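Local coordinates for antifreeze protein (Leucosporidium, PDB 3UYU) that binds to the surface of ice crystals and inhibits their growth, conferring freeze tolerance with low thermal hysteresis activity, at residues F47-D52 against T56-P61; T42-F47 against I67-Y72. The protein carries 2 engineered substitutions. All coordinates share one frame; numbering follows the deposited sequence.

Interaction 1 of 2, residues F47-D52 against T56-P61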
# COMPACT_ATOMS: atom_id res chain seq x y z
N PHE A 47 22.62 -7.07 14.75
CA PHE A 47 22.76 -7.49 13.36
C PHE A 47 24.06 -7.16 12.69
O PHE A 47 24.36 -7.64 11.60
CB PHE A 47 21.55 -6.96 12.45
CG PHE A 47 20.24 -7.66 12.70
CD1 PHE A 47 19.88 -8.76 11.95
CD2 PHE A 47 19.36 -7.21 13.68
CE1 PHE A 47 18.64 -9.37 12.17
CE2 PHE A 47 18.14 -7.78 13.93
CZ PHE A 47 17.77 -8.93 13.15
N GLY A 48 24.88 -6.29 13.29
CA GLY A 48 26.06 -5.86 12.54
C GLY A 48 25.80 -5.23 11.18
O GLY A 48 26.40 -5.65 10.18
N LEU A 49 24.86 -4.26 11.15
CA LEU A 49 24.46 -3.59 9.91
C LEU A 49 25.59 -2.87 9.22
O LEU A 49 26.40 -2.21 9.89
CB LEU A 49 23.37 -2.54 10.22
CG LEU A 49 22.12 -3.09 10.89
CD1 LEU A 49 21.14 -1.96 11.16
CD2 LEU A 49 21.51 -4.14 9.93
N THR A 50 25.67 -3.03 7.91
CA THR A 50 26.53 -2.25 7.02
C THR A 50 25.58 -1.51 6.04
O THR A 50 24.75 -2.11 5.35
CB THR A 50 27.53 -3.19 6.20
OG1 THR A 50 28.42 -3.86 7.09
CG2 THR A 50 28.35 -2.38 5.19
N GLN A 51 25.70 -0.20 5.96
CA GLN A 51 24.73 0.58 5.18
C GLN A 51 25.32 0.70 3.77
O GLN A 51 26.54 0.73 3.59
CB GLN A 51 24.37 1.89 5.93
CG GLN A 51 23.52 2.99 5.27
CD GLN A 51 22.07 2.61 4.89
OE1 GLN A 51 21.17 2.62 5.70
NE2 GLN A 51 21.86 2.36 3.62
N ASP A 52 24.46 0.65 2.75
CA ASP A 52 24.98 0.49 1.39
C ASP A 52 25.33 1.88 0.74
O ASP A 52 25.54 2.82 1.52
CB ASP A 52 24.10 -0.52 0.58
CG ASP A 52 24.71 -1.96 0.55
OD1 ASP A 52 25.04 -2.46 -0.56
OD2 ASP A 52 24.84 -2.62 1.63
N THR A 56 20.03 3.74 1.48
CA THR A 56 18.60 3.36 1.41
C THR A 56 18.25 2.07 2.17
O THR A 56 17.14 1.91 2.67
CB THR A 56 18.06 3.38 -0.03
OG1 THR A 56 18.30 2.14 -0.68
CG2 THR A 56 18.82 4.50 -0.86
N TYR A 57 19.27 1.22 2.37
CA TYR A 57 19.02 0.04 3.15
C TYR A 57 20.34 -0.42 3.72
O TYR A 57 21.37 0.22 3.42
CB TYR A 57 18.40 -1.06 2.24
CG TYR A 57 19.24 -1.52 1.04
CD1 TYR A 57 20.36 -2.39 1.21
CD2 TYR A 57 18.85 -1.19 -0.27
CE1 TYR A 57 21.06 -2.86 0.16
CE2 TYR A 57 19.59 -1.62 -1.34
CZ TYR A 57 20.69 -2.47 -1.13
OH TYR A 57 21.41 -2.93 -2.19
N ALA A 58 20.31 -1.49 4.50
CA ALA A 58 21.55 -2.06 5.11
C ALA A 58 21.46 -3.58 4.88
O ALA A 58 20.42 -4.16 4.53
CB ALA A 58 21.57 -1.76 6.58
N THR A 59 22.61 -4.20 5.07
CA THR A 59 22.80 -5.65 5.05
C THR A 59 23.40 -6.17 6.32
O THR A 59 24.04 -5.44 7.08
CB THR A 59 23.65 -6.07 3.85
OG1 THR A 59 24.99 -5.58 4.01
CG2 THR A 59 23.04 -5.55 2.52
N SER A 60 23.14 -7.46 6.57
CA SER A 60 23.66 -8.24 7.73
C SER A 60 23.91 -9.69 7.30
O SER A 60 23.13 -10.24 6.55
CB SER A 60 22.64 -8.33 8.81
OG SER A 60 23.02 -9.25 9.84
N PRO A 61 24.97 -10.34 7.81
CA PRO A 61 25.18 -11.75 7.48
C PRO A 61 23.99 -12.60 7.92
O PRO A 61 23.79 -13.68 7.33
CB PRO A 61 26.45 -12.12 8.27
CG PRO A 61 27.20 -10.79 8.39
CD PRO A 61 26.07 -9.80 8.65
O HOH W 1 27.03 -6.26 7.24

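Interaction 2 of 2, residues T42-F47 against I67-Y72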
# COMPACT_ATOMS: atom_id res chain seq x y z
N THR A 42 18.75 2.71 14.75
CA THR A 42 19.34 2.42 16.05
C THR A 42 18.52 1.42 16.89
O THR A 42 19.02 0.81 17.83
CB THR A 42 19.56 3.79 16.81
OG1 THR A 42 20.03 3.53 18.13
CG2 THR A 42 18.33 4.49 16.98
N TYR A 43 17.27 1.16 16.52
CA TYR A 43 16.46 0.21 17.23
C TYR A 43 16.47 -1.20 16.58
O TYR A 43 15.71 -2.05 17.06
CB TYR A 43 15.01 0.71 17.27
CG TYR A 43 14.82 1.89 18.18
CD1 TYR A 43 14.75 1.71 19.54
CD2 TYR A 43 14.80 3.19 17.66
CE1 TYR A 43 14.56 2.80 20.40
CE2 TYR A 43 14.62 4.29 18.52
CZ TYR A 43 14.49 4.08 19.87
OH TYR A 43 14.30 5.14 20.71
N ILE A 44 17.31 -1.36 15.57
CA ILE A 44 17.65 -2.71 15.01
C ILE A 44 19.03 -3.08 15.58
O ILE A 44 20.03 -2.48 15.20
CB ILE A 44 17.67 -2.69 13.50
CG1 ILE A 44 16.27 -2.30 12.93
CG2 ILE A 44 18.17 -4.09 12.93
CD1 ILE A 44 16.30 -2.11 11.32
N THR A 45 19.05 -4.07 16.47
CA THR A 45 20.23 -4.35 17.31
C THR A 45 20.63 -5.81 17.13
O THR A 45 19.76 -6.69 17.01
CB THR A 45 19.99 -4.05 18.84
OG1 THR A 45 18.90 -4.81 19.37
CG2 THR A 45 19.70 -2.54 19.08
N GLY A 46 21.95 -6.04 17.18
CA GLY A 46 22.55 -7.36 17.16
C GLY A 46 22.77 -7.91 15.79
O GLY A 46 23.16 -9.09 15.64
N PHE A 47 22.62 -7.07 14.75
CA PHE A 47 22.76 -7.49 13.36
C PHE A 47 24.06 -7.16 12.69
O PHE A 47 24.36 -7.64 11.60
CB PHE A 47 21.55 -6.96 12.45
CG PHE A 47 20.24 -7.66 12.70
CD1 PHE A 47 19.88 -8.76 11.95
CD2 PHE A 47 19.36 -7.21 13.68
CE1 PHE A 47 18.64 -9.37 12.17
CE2 PHE A 47 18.14 -7.78 13.93
CZ PHE A 47 17.77 -8.93 13.15
N ILE A 67 17.63 -4.68 4.76
CA ILE A 67 17.17 -4.21 6.06
C ILE A 67 16.85 -2.74 5.87
O ILE A 67 17.68 -2.01 5.36
CB ILE A 67 18.31 -4.33 7.15
CG1 ILE A 67 18.63 -5.81 7.27
CG2 ILE A 67 17.82 -3.71 8.48
CD1 ILE A 67 19.93 -6.19 7.97
N TYR A 68 15.70 -2.36 6.35
CA TYR A 68 15.14 -0.98 6.12
C TYR A 68 14.75 -0.37 7.45
O TYR A 68 14.18 -1.00 8.34
CB TYR A 68 13.87 -1.08 5.25
CG TYR A 68 14.10 -1.58 3.85
CD1 TYR A 68 14.71 -0.78 2.87
CD2 TYR A 68 13.70 -2.89 3.48
CE1 TYR A 68 14.89 -1.23 1.59
CE2 TYR A 68 13.94 -3.34 2.20
CZ TYR A 68 14.55 -2.52 1.24
OH TYR A 68 14.75 -2.95 -0.05
N ALA A 69 15.03 0.96 7.58
CA ALA A 69 14.56 1.72 8.77
C ALA A 69 14.07 3.10 8.37
O ALA A 69 14.43 3.56 7.28
CB ALA A 69 15.71 1.87 9.79
N ALA A 70 13.30 3.69 9.31
CA ALA A 70 12.50 4.92 8.98
C ALA A 70 13.43 6.14 8.68
O ALA A 70 12.95 7.11 8.08
CB ALA A 70 11.49 5.24 10.06
N ASP A 71 14.70 6.12 9.15
CA ASP A 71 15.63 7.25 8.89
C ASP A 71 16.51 7.09 7.65
O ASP A 71 17.38 7.94 7.34
CB ASP A 71 16.51 7.54 10.13
CG ASP A 71 17.31 6.32 10.62
OD1 ASP A 71 16.80 5.15 10.57
OD2 ASP A 71 18.44 6.50 11.14
N TYR A 72 16.33 5.99 6.91
CA TYR A 72 17.03 5.79 5.70
C TYR A 72 16.55 6.68 4.54
O TYR A 72 15.54 7.34 4.64
CB TYR A 72 17.00 4.27 5.31
CG TYR A 72 17.87 3.35 6.21
CD1 TYR A 72 18.69 3.82 7.24
CD2 TYR A 72 17.83 1.94 5.99
CE1 TYR A 72 19.51 2.94 8.01
CE2 TYR A 72 18.62 1.06 6.78
CZ TYR A 72 19.44 1.57 7.78
OH TYR A 72 20.22 0.70 8.51
O HOH W 2 19.42 5.50 13.48

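Interaction 1 of 2, residues F47-D52 against T56-P61
Y57 meets D52 at one end of a short beta hairpin. D52 N donates to Y57 O at 3.2 Å, a doubtful bond, because Y57 O is too close to a neighbour in the model. D52 CG also comes within 3.8 Å of Y57 CE1; the approach is oblique, with carboxylate and ring planes 31° apart. A58 is the partner of Q51 in an antiparallel non-hydrogen-bonded pair, and its methyl CB sits 4.1 Å from L49 CD2, an apolar contact beside the Q51 side chain, which is on the same face. The hydroxyl end of Y72 also borders L49 and A58. T59 is on the other face with T50, as the hydrogen-bonded pair: T50 N reaches T59 O at 3.0 Å, and T59 N reaches T50 O at 3.0 Å. T59 CG2 lies 3.6 Å from D52 OD2. A water donates to both G48 O and T59 O, and it is hydrogen-bonded to T50 OG1 at 2.8 Å, so it spans the strands beside the pair. S60 then takes over with its side chain. With OG placed opposite the backbone N (chi1 170°), the hydroxyl donates to F47 O at 2.7 Å, in the carbonyl plane and on a lone pair, the C=O...OG angle being 133°. S60 OG lies at the edge of the F47 ring, near its plane, and accepts from Q62 N. The chemistry implies a small hairpin held largely by backbone amides and carbonyls, and closed at its open end by a buried serine hydroxyl that both donates and accepts.

Interaction 2 of 2, residues T42-F47 against I67-Y72
I44 points its side chain across the interior of the right-handed beta-helix toward I67, and the two branched chains run at a slant to one another. I44 belongs to the strand 44-45, which pairs with strand 21-25; I67 starts strand 67-69, which runs beside strand 34-36, so the contact joins two faces of the solenoid at one end of its core. The touching is done by the end of one chain and a branch of the other. With CG1 beside the backbone N and chi2 extended at 173°, I44 carries CD1 inward until it rests 3.6 Å from I67 CG2. I67 meets it with the CG2 branch that lies opposite its own backbone N, leaving CG1 to run toward L49. I44 CD1 also lies 3.8 Å from Y68 O and 4.3 Å from A69 CB, so this one methyl carries every direct contact between the segments. V36 of strand 34-36 touches both I44 and A69, filling in the same hydrophobic layer. T45, an inferred ice-binding site, points the opposite way from I44 and lies by S23, while the Y68 side chain turns away from the contact and packs on T76 and L80 of helix 76-96. Beyond A69 the chain makes a type I turn to Y72, closed by Y72 N to A69 O at 3.1 Å, and A69 CB sits over the centre of the Y72 ring. Near the start of 42-47, a water donates to D71 OD2 at 2.7 Å and accepts a weak bond from T42 N at 3.1 Å.

F47 is shared by the segments of both interactions, but it touches the other segment only in interaction 1. The two centres lie about 8 Å apart, at the same end of the beta-helix. I67 is the main joint between them, since A58 N lies 2.8 Å from I67 O in a probable hydrogen bond, while I67 CD1 also packs against L49 CD2, a very short and doubtful approach. The hairpin thus packs against the strand that carries I67. The inferred ice-binding residue T45 sits in interaction 2, with its side chain about 6 Å from that of F47; another such site, A214, is about 9 Å from the F47 side chain and about 11 Å from that of I44.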